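Local coordinates for protein probable transcriptional regulator (Rhodococcus jostii, PDB 3ON2) that probably binds DNA as a transcriptional regulator of the TetR family, at residues Val30-Ala39 and Lys51-Leu60; Leu60-Leu71 and His104-Lys115. All coordinates share one frame; numbering follows the deposited sequence. Where two conformers were deposited one is given.

Overall arrangement
Both contacts draw on helix 56-81, which runs from the predicted DNA-binding end of this all-helical chain into its C-terminal part, and they meet at L60, which belongs to each. Their centres lie about 14 Å apart, and contact 1 comes first along the chain, contact 2 after it. Contact 1, about 21 Å from the centre of the chain, sets the start of that helix against helix 35-41 of the predicted helix-turn-helix motif. Contact 2, about 7 Å from the chain centre, crosses the same helix with helix 105-115. L33 against L63 and V30 against L110 continue the apolar packing between them, consistent with a mechanical path from ligand pocket to DNA-binding region, as in TetR-type regulators.

Contact 1 (Val30-Ala39 and Lys51-Leu60); sequences VDGLSLRQLA and KHFRDRQALL. With SO4 (sulfate ion), chain E.
R56 reaches across to the loop before helix 35-39, where its NE donates to the L33 carbonyl oxygen (NE to O 3.0 Å). The N-H···O angle is 135° and the donor stands above the carbonyl plane; NH1 adds a weak second bond to the same oxygen. With CG anti to the backbone N (chi1 -176°) and the chain extended as far as NE, the guanidinium arrives beside V30 and L33. An alanine here is likely to leave the L33 carbonyl without this donor and to open a gap beside V30.

A sulfate, probably from the crystallisation liquor, sits at the start of helix 35-39. L35 N donates to its O3 at 2.7 Å, and R36 holds O2 through both N and NE while R36 NH1 takes O1 at 2.8 Å.

Van der Waals contacts make up the rest. L35 CD2 lies against the D55 backbone and F53 CB, its CG meets K51 CD at 3.9 Å, and L38 CD1 touches L59 CD2 at 3.7 Å. L33 CD1 meets L60 CD2 at 3.6 Å.

Segments 35-39 and 56-60 stand at 75°; the first lies in the predicted helix-turn-helix motif, the second follows it; helix 13-28 packs A21 against both L33 and L38.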
loop_
_atom_site.group_PDB
_atom_site.type_symbol
_atom_site.label_atom_id
_atom_site.label_comp_id
_atom_site.label_asym_id
_atom_site.label_seq_id
_atom_site.Cartn_x
_atom_site.Cartn_y
_atom_site.Cartn_z
ATOM N N VAL A 30 14.170 6.152 5.240
ATOM C CA VAL A 30 14.305 7.084 4.099
ATOM C C VAL A 30 15.577 7.958 4.149
ATOM O O VAL A 30 16.161 8.276 3.107
ATOM C CB VAL A 30 13.022 7.943 3.909
ATOM C CG1 VAL A 30 12.807 8.876 5.084
ATOM C CG2 VAL A 30 13.060 8.730 2.593
ATOM N N ASP A 31 16.028 8.309 5.349
ATOM C CA ASP A 31 17.252 9.120 5.505
ATOM C C ASP A 31 18.531 8.316 5.227
ATOM O O ASP A 31 19.592 8.901 4.993
ATOM C CB ASP A 31 17.306 9.800 6.886
ATOM C CG ASP A 31 16.104 10.726 7.140
ATOM O OD1 ASP A 31 15.645 11.414 6.198
ATOM O OD2 ASP A 31 15.603 10.770 8.288
ATOM N N GLY A 32 18.427 6.986 5.234
ATOM C CA GLY A 32 19.525 6.131 4.776
ATOM C C GLY A 32 19.590 5.963 3.257
ATOM O O GLY A 32 20.464 5.252 2.733
ATOM N N LEU A 33 18.669 6.608 2.540
ATOM C CA LEU A 33 18.649 6.511 1.080
ATOM C C LEU A 33 19.515 7.549 0.414
ATOM O O LEU A 33 19.313 8.760 0.591
ATOM C CB LEU A 33 17.232 6.633 0.523
ATOM C CG LEU A 33 16.334 5.405 0.559
ATOM C CD1 LEU A 33 15.051 5.745 -0.143
ATOM C CD2 LEU A 33 17.017 4.226 -0.132
ATOM N N SER A 34 20.457 7.068 -0.389
ATOM C CA SER A 34 21.256 7.956 -1.212
ATOM C C SER A 34 21.348 7.427 -2.633
ATOM O O SER A 34 21.779 6.292 -2.853
ATOM C CB SER A 34 22.660 8.137 -0.607
ATOM O OG SER A 34 23.511 8.811 -1.519
ATOM N N LEU A 35 20.959 8.248 -3.599
ATOM C CA LEU A 35 21.040 7.832 -4.999
ATOM C C LEU A 35 22.495 7.586 -5.386
ATOM O O LEU A 35 22.827 6.588 -6.029
ATOM C CB LEU A 35 20.408 8.876 -5.914
ATOM C CG LEU A 35 20.386 8.619 -7.432
ATOM C CD1 LEU A 35 19.846 7.235 -7.795
ATOM C CD2 LEU A 35 19.556 9.726 -8.123
ATOM N N ARG A 36 23.372 8.477 -4.950
ATOM C CA ARG A 36 24.780 8.325 -5.237
ATOM C C ARG A 36 25.331 7.033 -4.647
ATOM O O ARG A 36 26.041 6.316 -5.319
ATOM C CB ARG A 36 25.554 9.527 -4.729
ATOM C CG ARG A 36 25.289 10.800 -5.524
ATOM C CD ARG A 36 25.890 11.970 -4.781
ATOM N NE ARG A 36 25.033 12.340 -3.667
ATOM C CZ ARG A 36 25.404 13.097 -2.646
ATOM N NH1 ARG A 36 24.526 13.395 -1.688
ATOM N NH2 ARG A 36 26.654 13.545 -2.582
ATOM N N GLN A 37 24.998 6.709 -3.406
ATOM C CA GLN A 37 25.474 5.451 -2.841
ATOM C C GLN A 37 24.905 4.223 -3.571
ATOM O O GLN A 37 25.621 3.241 -3.830
ATOM C CB GLN A 37 25.103 5.356 -1.373
ATOM C CG GLN A 37 26.005 6.125 -0.456
ATOM C CD GLN A 37 25.760 5.763 0.983
ATOM O OE1 GLN A 37 24.685 6.018 1.530
ATOM N NE2 GLN A 37 26.749 5.151 1.609
ATOM N N LEU A 38 23.619 4.278 -3.910
ATOM C CA LEU A 38 22.959 3.120 -4.510
ATOM C C LEU A 38 23.571 2.839 -5.867
ATOM O O LEU A 38 23.793 1.687 -6.220
ATOM C CB LEU A 38 21.457 3.346 -4.628
ATOM C CG LEU A 38 20.740 3.406 -3.289
ATOM C CD1 LEU A 38 19.410 4.129 -3.457
ATOM C CD2 LEU A 38 20.542 1.993 -2.694
ATOM N N ALA A 39 23.866 3.902 -6.603
ATOM C CA ALA A 39 24.496 3.782 -7.906
ATOM C C ALA A 39 25.884 3.121 -7.822
ATOM O O ALA A 39 26.228 2.310 -8.676
ATOM C CB ALA A 39 24.593 5.145 -8.579
ATOM N N LYS A 51 23.066 7.049 -13.210
ATOM C CA LYS A 51 22.330 6.648 -12.012
ATOM C C LYS A 51 20.869 6.401 -12.413
ATOM O O LYS A 51 20.031 6.126 -11.556
ATOM C CB LYS A 51 22.350 7.753 -10.944
ATOM C CG LYS A 51 23.718 8.325 -10.551
ATOM C CD LYS A 51 23.570 9.479 -9.537
ATOM C CE LYS A 51 23.233 10.856 -10.191
ATOM N NZ LYS A 51 22.072 10.893 -11.187
ATOM N N HIS A 52 20.596 6.505 -13.719
ATOM C CA HIS A 52 19.247 6.520 -14.316
ATOM C C HIS A 52 18.378 7.699 -13.885
ATOM O O HIS A 52 17.974 8.513 -14.714
ATOM C CB HIS A 52 18.470 5.211 -14.094
ATOM C CG HIS A 52 17.053 5.303 -14.553
ATOM N ND1 HIS A 52 16.689 5.130 -15.871
ATOM C CD2 HIS A 52 15.917 5.604 -13.882
ATOM C CE1 HIS A 52 15.387 5.322 -15.991
ATOM N NE2 HIS A 52 14.893 5.585 -14.795
ATOM N N PHE A 53 18.074 7.772 -12.590
ATOM C CA PHE A 53 17.212 8.809 -12.050
ATOM C C PHE A 53 17.884 10.169 -12.103
ATOM O O PHE A 53 19.066 10.285 -11.857
ATOM C CB PHE A 53 16.824 8.448 -10.612
ATOM C CG PHE A 53 15.972 7.216 -10.527
ATOM C CD1 PHE A 53 14.603 7.275 -10.804
ATOM C CD2 PHE A 53 16.535 5.986 -10.186
ATOM C CE1 PHE A 53 13.807 6.131 -10.735
ATOM C CE2 PHE A 53 15.736 4.832 -10.121
ATOM C CZ PHE A 53 14.376 4.915 -10.388
ATOM N N ARG A 54 17.112 11.193 -12.417
ATOM C CA ARG A 54 17.617 12.565 -12.567
ATOM C C ARG A 54 18.153 13.091 -11.232
ATOM O O ARG A 54 19.144 13.812 -11.200
ATOM C CB ARG A 54 16.461 13.459 -13.049
ATOM C CG ARG A 54 16.747 14.940 -13.186
ATOM C CD ARG A 54 17.038 15.355 -14.625
ATOM N NE ARG A 54 16.040 14.880 -15.588
ATOM C CZ ARG A 54 15.182 15.657 -16.260
ATOM N NH1 ARG A 54 14.342 15.105 -17.122
ATOM N NH2 ARG A 54 15.168 16.980 -16.080
ATOM N N ASP A 55 17.479 12.744 -10.137
ATOM C CA ASP A 55 17.873 13.180 -8.794
ATOM C C ASP A 55 17.193 12.295 -7.757
ATOM O O ASP A 55 16.399 11.407 -8.105
ATOM C CB ASP A 55 17.500 14.658 -8.566
ATOM C CG ASP A 55 16.018 14.970 -8.903
ATOM O OD1 ASP A 55 15.111 14.127 -8.698
ATOM O OD2 ASP A 55 15.749 16.096 -9.379
ATOM N N ARG A 56 17.513 12.534 -6.493
ATOM C CA ARG A 56 16.966 11.767 -5.395
ATOM C C ARG A 56 15.451 11.781 -5.415
ATOM O O ARG A 56 14.822 10.750 -5.172
ATOM C CB ARG A 56 17.448 12.334 -4.044
ATOM C CG ARG A 56 16.984 11.507 -2.829
ATOM C CD ARG A 56 17.802 11.863 -1.574
ATOM N NE ARG A 56 17.553 10.885 -0.523
ATOM C CZ ARG A 56 16.805 11.115 0.553
ATOM N NH1 ARG A 56 16.606 10.160 1.449
ATOM N NH2 ARG A 56 16.257 12.303 0.736
ATOM N N GLN A 57 14.862 12.954 -5.639
ATOM C CA GLN A 57 13.399 13.046 -5.647
ATOM C C GLN A 57 12.760 12.144 -6.716
ATOM O O GLN A 57 11.715 11.582 -6.471
ATOM C CB GLN A 57 12.906 14.494 -5.783
ATOM C CG GLN A 57 11.411 14.646 -5.517
ATOM C CD GLN A 57 11.063 14.301 -4.085
ATOM O OE1 GLN A 57 11.701 14.791 -3.170
ATOM N NE2 GLN A 57 10.060 13.440 -3.884
ATOM N N ALA A 58 13.399 11.993 -7.880
ATOM C CA ALA A 58 12.855 11.107 -8.910
ATOM C C ALA A 58 12.870 9.647 -8.413
ATOM O O ALA A 58 11.926 8.898 -8.635
ATOM C CB ALA A 58 13.625 11.255 -10.212
ATOM N N LEU A 59 13.936 9.261 -7.720
ATOM C CA LEU A 59 13.984 7.946 -7.072
ATOM C C LEU A 59 12.850 7.721 -6.041
ATOM O O LEU A 59 12.166 6.657 -6.044
ATOM C CB LEU A 59 15.348 7.730 -6.402
ATOM C CG LEU A 59 15.466 6.426 -5.604
ATOM C CD1 LEU A 59 15.387 5.234 -6.552
ATOM C CD2 LEU A 59 16.790 6.418 -4.833
ATOM N N LEU A 60 12.639 8.711 -5.172
ATOM C CA LEU A 60 11.623 8.571 -4.112
ATOM C C LEU A 60 10.218 8.507 -4.700
ATOM O O LEU A 60 9.379 7.728 -4.217
ATOM C CB LEU A 60 11.701 9.697 -3.079
ATOM C CG LEU A 60 13.019 9.903 -2.354
ATOM C CD1 LEU A 60 12.981 11.164 -1.513
ATOM C CD2 LEU A 60 13.346 8.657 -1.493
HETATM S S SO4 E . 21.585 11.657 -3.082
HETATM O O1 SO4 E . 22.077 11.970 -1.740
HETATM O O2 SO4 E . 22.665 11.003 -3.821
HETATM O O3 SO4 E . 20.408 10.778 -2.981
HETATM O O4 SO4 E . 21.261 12.862 -3.822
#

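Contact 2 (Leu60-Leu71 and His104-Lys115); sequences LDALAESGFLRL and HRELLALMYGNK
D61 OD1 is gripped by several donors: N114 ND2 at 2.9 Å, a water that also donates to N114 OD1, and Q57 NE2 from one turn earlier. The amide bond is nearly straight, 175° at the hydrogen, and D61 OD1 lies in the plane of the N114 amide, whereas the carboxylate and amide planes are 82° apart. N114 is thus held at both ends of its amide, and its CB packs on A64 CB.

Selenomethionine M111 is a knob in the hole formed by A64, G67, F68 and L71. Its CE lies over one face of the F68 ring, 3.8 Å from the centroid, a CH-pi contact, and SE stands farther above the same ring in a Met-aromatic arrangement. The bend at chi3 turns CE back toward the ring. At G67 the absence of a side chain lets SE approach to 3.6 Å from G67 CA; a CB there would clash with it.

F68 also meets Y112 rim to rim, with the planes steeply inclined, and K115 CD at its CZ (3.6 Å). Elsewhere, L110 CD2 packs on L63 CB at 3.7 Å.

F68, L71, Y112 and K115 line a pocket that holds a polyether, probably from the crystallisation liquor. The helix segments cross at -109°; helix 122-144 touches F68 and N114, and Y97 of helix 86-103 is hydrogen-bonded to Y112 OH.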
loop_
_atom_site.group_PDB
_atom_site.type_symbol
_atom_site.label_atom_id
_atom_site.label_comp_id
_atom_site.label_asym_id
_atom_site.label_seq_id
_atom_site.Cartn_x
_atom_site.Cartn_y
_atom_site.Cartn_z
ATOM N N LEU A 60 12.639 8.711 -5.172
ATOM C CA LEU A 60 11.623 8.571 -4.112
ATOM C C LEU A 60 10.218 8.507 -4.700
ATOM O O LEU A 60 9.379 7.728 -4.217
ATOM C CB LEU A 60 11.701 9.697 -3.079
ATOM C CG LEU A 60 13.019 9.903 -2.354
ATOM C CD1 LEU A 60 12.981 11.164 -1.513
ATOM C CD2 LEU A 60 13.346 8.657 -1.493
ATOM N N ASP A 61 9.971 9.335 -5.724
ATOM C CA ASP A 61 8.689 9.350 -6.432
ATOM C C ASP A 61 8.432 7.970 -7.070
ATOM O O ASP A 61 7.308 7.472 -7.022
ATOM C CB ASP A 61 8.676 10.430 -7.525
ATOM C CG ASP A 61 8.611 11.875 -6.967
ATOM O OD1 ASP A 61 8.428 12.078 -5.733
ATOM O OD2 ASP A 61 8.718 12.820 -7.794
ATOM N N ALA A 62 9.474 7.380 -7.667
ATOM C CA ALA A 62 9.401 6.048 -8.279
ATOM C C ALA A 62 9.098 4.949 -7.257
ATOM O O ALA A 62 8.271 4.086 -7.530
ATOM C CB ALA A 62 10.682 5.721 -9.061
ATOM N N LEU A 63 9.750 4.994 -6.094
ATOM C CA LEU A 63 9.480 4.052 -4.997
ATOM C C LEU A 63 8.054 4.165 -4.481
ATOM O O LEU A 63 7.350 3.159 -4.304
ATOM C CB LEU A 63 10.429 4.334 -3.830
ATOM C CG LEU A 63 11.830 3.750 -3.952
ATOM C CD1 LEU A 63 12.774 4.380 -2.904
ATOM C CD2 LEU A 63 11.759 2.231 -3.778
ATOM N N ALA A 64 7.623 5.408 -4.283
ATOM C CA ALA A 64 6.262 5.697 -3.819
ATOM C C ALA A 64 5.224 5.213 -4.840
ATOM O O ALA A 64 4.238 4.569 -4.472
ATOM C CB ALA A 64 6.110 7.190 -3.556
ATOM N N GLU A 65 5.430 5.532 -6.114
ATOM C CA GLU A 65 4.514 5.078 -7.182
ATOM C C GLU A 65 4.433 3.551 -7.246
ATOM O O GLU A 65 3.346 2.974 -7.277
ATOM C CB GLU A 65 4.950 5.642 -8.543
ATOM C CG GLU A 65 3.877 5.485 -9.630
ATOM C CD GLU A 65 4.454 5.524 -11.033
ATOM O OE1 GLU A 65 5.693 5.369 -11.193
ATOM O OE2 GLU A 65 3.659 5.693 -11.978
ATOM N N SER A 66 5.598 2.912 -7.232
ATOM C CA SER A 66 5.695 1.464 -7.224
ATOM C C SER A 66 4.993 0.830 -6.011
ATOM O O SER A 66 4.378 -0.247 -6.133
ATOM C CB SER A 66 7.163 1.055 -7.211
ATOM O OG SER A 66 7.258 -0.349 -7.092
ATOM N N GLY A 67 5.118 1.477 -4.854
ATOM C CA GLY A 67 4.436 1.037 -3.644
ATOM C C GLY A 67 2.919 1.012 -3.777
ATOM O O GLY A 67 2.268 0.040 -3.410
ATOM N N PHE A 68 2.348 2.086 -4.303
ATOM C CA PHE A 68 0.917 2.119 -4.538
ATOM C C PHE A 68 0.491 1.104 -5.574
ATOM O O PHE A 68 -0.499 0.400 -5.375
ATOM C CB PHE A 68 0.435 3.521 -4.914
ATOM C CG PHE A 68 0.298 4.432 -3.743
ATOM C CD1 PHE A 68 -0.702 4.215 -2.784
ATOM C CD2 PHE A 68 1.181 5.496 -3.585
ATOM C CE1 PHE A 68 -0.827 5.052 -1.704
ATOM C CE2 PHE A 68 1.084 6.344 -2.504
ATOM C CZ PHE A 68 0.078 6.136 -1.562
ATOM N N LEU A 69 1.246 0.999 -6.670
ATOM C CA LEU A 69 0.907 0.017 -7.720
ATOM C C LEU A 69 0.835 -1.393 -7.134
ATOM O O LEU A 69 -0.111 -2.168 -7.412
ATOM C CB LEU A 69 1.926 0.088 -8.867
ATOM C CG LEU A 69 1.772 1.347 -9.726
ATOM C CD1 LEU A 69 2.877 1.406 -10.777
ATOM C CD2 LEU A 69 0.402 1.425 -10.401
ATOM N N ARG A 70 1.808 -1.712 -6.290
ATOM C CA ARG A 70 1.879 -3.014 -5.629
ATOM C C ARG A 70 0.793 -3.213 -4.581
ATOM O O ARG A 70 0.287 -4.333 -4.420
ATOM C CB ARG A 70 3.269 -3.247 -5.030
ATOM C CG ARG A 70 4.325 -3.483 -6.108
ATOM C CD ARG A 70 5.625 -3.854 -5.455
ATOM N NE ARG A 70 6.369 -2.663 -5.142
ATOM C CZ ARG A 70 7.248 -2.577 -4.152
ATOM N NH1 ARG A 70 7.449 -3.613 -3.327
ATOM N NH2 ARG A 70 7.896 -1.436 -3.971
ATOM N N LEU A 71 0.430 -2.143 -3.876
ATOM C CA LEU A 71 -0.677 -2.226 -2.918
ATOM C C LEU A 71 -1.993 -2.496 -3.645
ATOM O O LEU A 71 -2.785 -3.345 -3.214
ATOM C CB LEU A 71 -0.794 -0.945 -2.069
ATOM C CG LEU A 71 -2.048 -0.808 -1.177
ATOM C CD1 LEU A 71 -2.192 -1.973 -0.133
ATOM C CD2 LEU A 71 -2.022 0.544 -0.472
ATOM N N HIS A 104 5.630 -4.017 4.706
ATOM C CA HIS A 104 6.304 -2.944 3.976
ATOM C C HIS A 104 6.187 -1.638 4.752
ATOM O O HIS A 104 5.704 -0.626 4.228
ATOM C CB HIS A 104 5.660 -2.766 2.598
ATOM C CG HIS A 104 5.610 -4.020 1.792
ATOM N ND1 HIS A 104 6.697 -4.491 1.082
ATOM C CD2 HIS A 104 4.603 -4.892 1.559
ATOM C CE1 HIS A 104 6.361 -5.602 0.449
ATOM N NE2 HIS A 104 5.094 -5.866 0.718
ATOM N N ARG A 105 6.645 -1.657 5.996
ATOM C CA ARG A 105 6.428 -0.530 6.908
ATOM C C ARG A 105 7.094 0.770 6.477
ATOM O O ARG A 105 6.445 1.816 6.472
ATOM C CB ARG A 105 6.860 -0.910 8.323
ATOM C CG ARG A 105 6.135 -2.132 8.818
ATOM C CD ARG A 105 6.383 -2.405 10.286
ATOM N NE ARG A 105 5.969 -3.765 10.621
ATOM C CZ ARG A 105 5.966 -4.245 11.858
ATOM N NH1 ARG A 105 6.374 -3.477 12.854
ATOM N NH2 ARG A 105 5.585 -5.489 12.090
ATOM N N GLU A 106 8.381 0.717 6.136
ATOM C CA GLU A 106 9.092 1.928 5.663
ATOM C C GLU A 106 8.604 2.367 4.266
ATOM O O GLU A 106 8.513 3.562 3.987
ATOM C CB GLU A 106 10.619 1.745 5.662
ATOM C CG GLU A 106 11.244 1.518 7.038
ATOM C CD GLU A 106 11.132 2.735 7.945
ATOM O OE1 GLU A 106 10.810 3.838 7.465
ATOM O OE2 GLU A 106 11.364 2.599 9.157
ATOM N N LEU A 107 8.287 1.414 3.392
ATOM C CA LEU A 107 7.766 1.790 2.071
ATOM C C LEU A 107 6.408 2.481 2.209
ATOM O O LEU A 107 6.161 3.504 1.580
ATOM C CB LEU A 107 7.665 0.595 1.132
ATOM C CG LEU A 107 7.055 0.954 -0.231
ATOM C CD1 LEU A 107 8.037 1.772 -1.082
ATOM C CD2 LEU A 107 6.600 -0.318 -0.959
ATOM N N LEU A 108 5.550 1.941 3.071
ATOM C CA LEU A 108 4.243 2.530 3.267
ATOM C C LEU A 108 4.322 3.965 3.841
ATOM O O LEU A 108 3.617 4.884 3.352
ATOM C CB LEU A 108 3.373 1.600 4.135
ATOM C CG LEU A 108 1.888 1.949 4.201
ATOM C CD1 LEU A 108 1.140 1.451 2.972
ATOM C CD2 LEU A 108 1.267 1.426 5.495
ATOM N N ALA A 109 5.183 4.172 4.850
ATOM C CA ALA A 109 5.460 5.540 5.340
ATOM C C ALA A 109 5.896 6.479 4.201
ATOM O O ALA A 109 5.403 7.628 4.110
ATOM C CB ALA A 109 6.498 5.519 6.434
ATOM N N LEU A 110 6.805 6.007 3.336
ATOM C CA LEU A 110 7.256 6.799 2.197
ATOM C C LEU A 110 6.099 7.101 1.226
ATOM O O LEU A 110 5.929 8.240 0.781
ATOM C CB LEU A 110 8.439 6.127 1.479
ATOM C CG LEU A 110 8.945 6.804 0.187
ATOM C CD1 LEU A 110 9.519 8.205 0.428
ATOM C CD2 LEU A 110 10.012 5.927 -0.482
HETATM N N MSE A 111 5.311 6.077 0.907
HETATM C CA MSE A 111 4.161 6.203 0.014
HETATM C C MSE A 111 3.248 7.335 0.458
HETATM O O MSE A 111 2.964 8.231 -0.324
HETATM C CB MSE A 111 3.368 4.903 -0.013
HETATM C CG MSE A 111 4.020 3.823 -0.850
HETATM SE SE MSE A 111 3.333 2.057 -0.390
HETATM C CE MSE A 111 1.403 2.216 -0.771
ATOM N N TYR A 112 2.814 7.293 1.720
ATOM C CA TYR A 112 1.911 8.302 2.262
ATOM C C TYR A 112 2.543 9.689 2.448
ATOM O O TYR A 112 1.895 10.691 2.182
ATOM C CB TYR A 112 1.272 7.803 3.564
ATOM C CG TYR A 112 0.395 6.582 3.383
ATOM C CD1 TYR A 112 -0.243 6.338 2.189
ATOM C CD2 TYR A 112 0.194 5.683 4.423
ATOM C CE1 TYR A 112 -1.052 5.228 2.029
ATOM C CE2 TYR A 112 -0.613 4.588 4.277
ATOM C CZ TYR A 112 -1.227 4.350 3.070
ATOM O OH TYR A 112 -2.037 3.244 2.904
ATOM N N GLY A 113 3.803 9.734 2.873
ATOM C CA GLY A 113 4.524 10.990 3.077
ATOM C C GLY A 113 4.760 11.699 1.756
ATOM O O GLY A 113 4.668 12.921 1.674
ATOM N N ASN A 114 5.052 10.920 0.722
ATOM C CA ASN A 114 5.396 11.453 -0.586
ATOM C C ASN A 114 4.125 11.961 -1.258
ATOM O O ASN A 114 4.081 13.103 -1.731
ATOM C CB ASN A 114 6.106 10.377 -1.429
ATOM C CG ASN A 114 6.460 10.856 -2.820
ATOM O OD1 ASN A 114 5.605 10.938 -3.689
ATOM N ND2 ASN A 114 7.729 11.165 -3.037
ATOM N N LYS A 115 3.094 11.110 -1.264
ATOM C CA LYS A 115 1.803 11.411 -1.881
ATOM C C LYS A 115 1.185 12.715 -1.393
ATOM O O LYS A 115 0.535 13.419 -2.180
ATOM C CB LYS A 115 0.804 10.277 -1.656
ATOM C CG LYS A 115 -0.492 10.445 -2.437
ATOM C CD LYS A 115 -1.488 9.333 -2.143
ATOM C CE LYS A 115 -2.822 9.572 -2.829
ATOM N NZ LYS A 115 -3.446 10.818 -2.320
HETATM O O HOH W 1 5.968 13.067 -5.316
#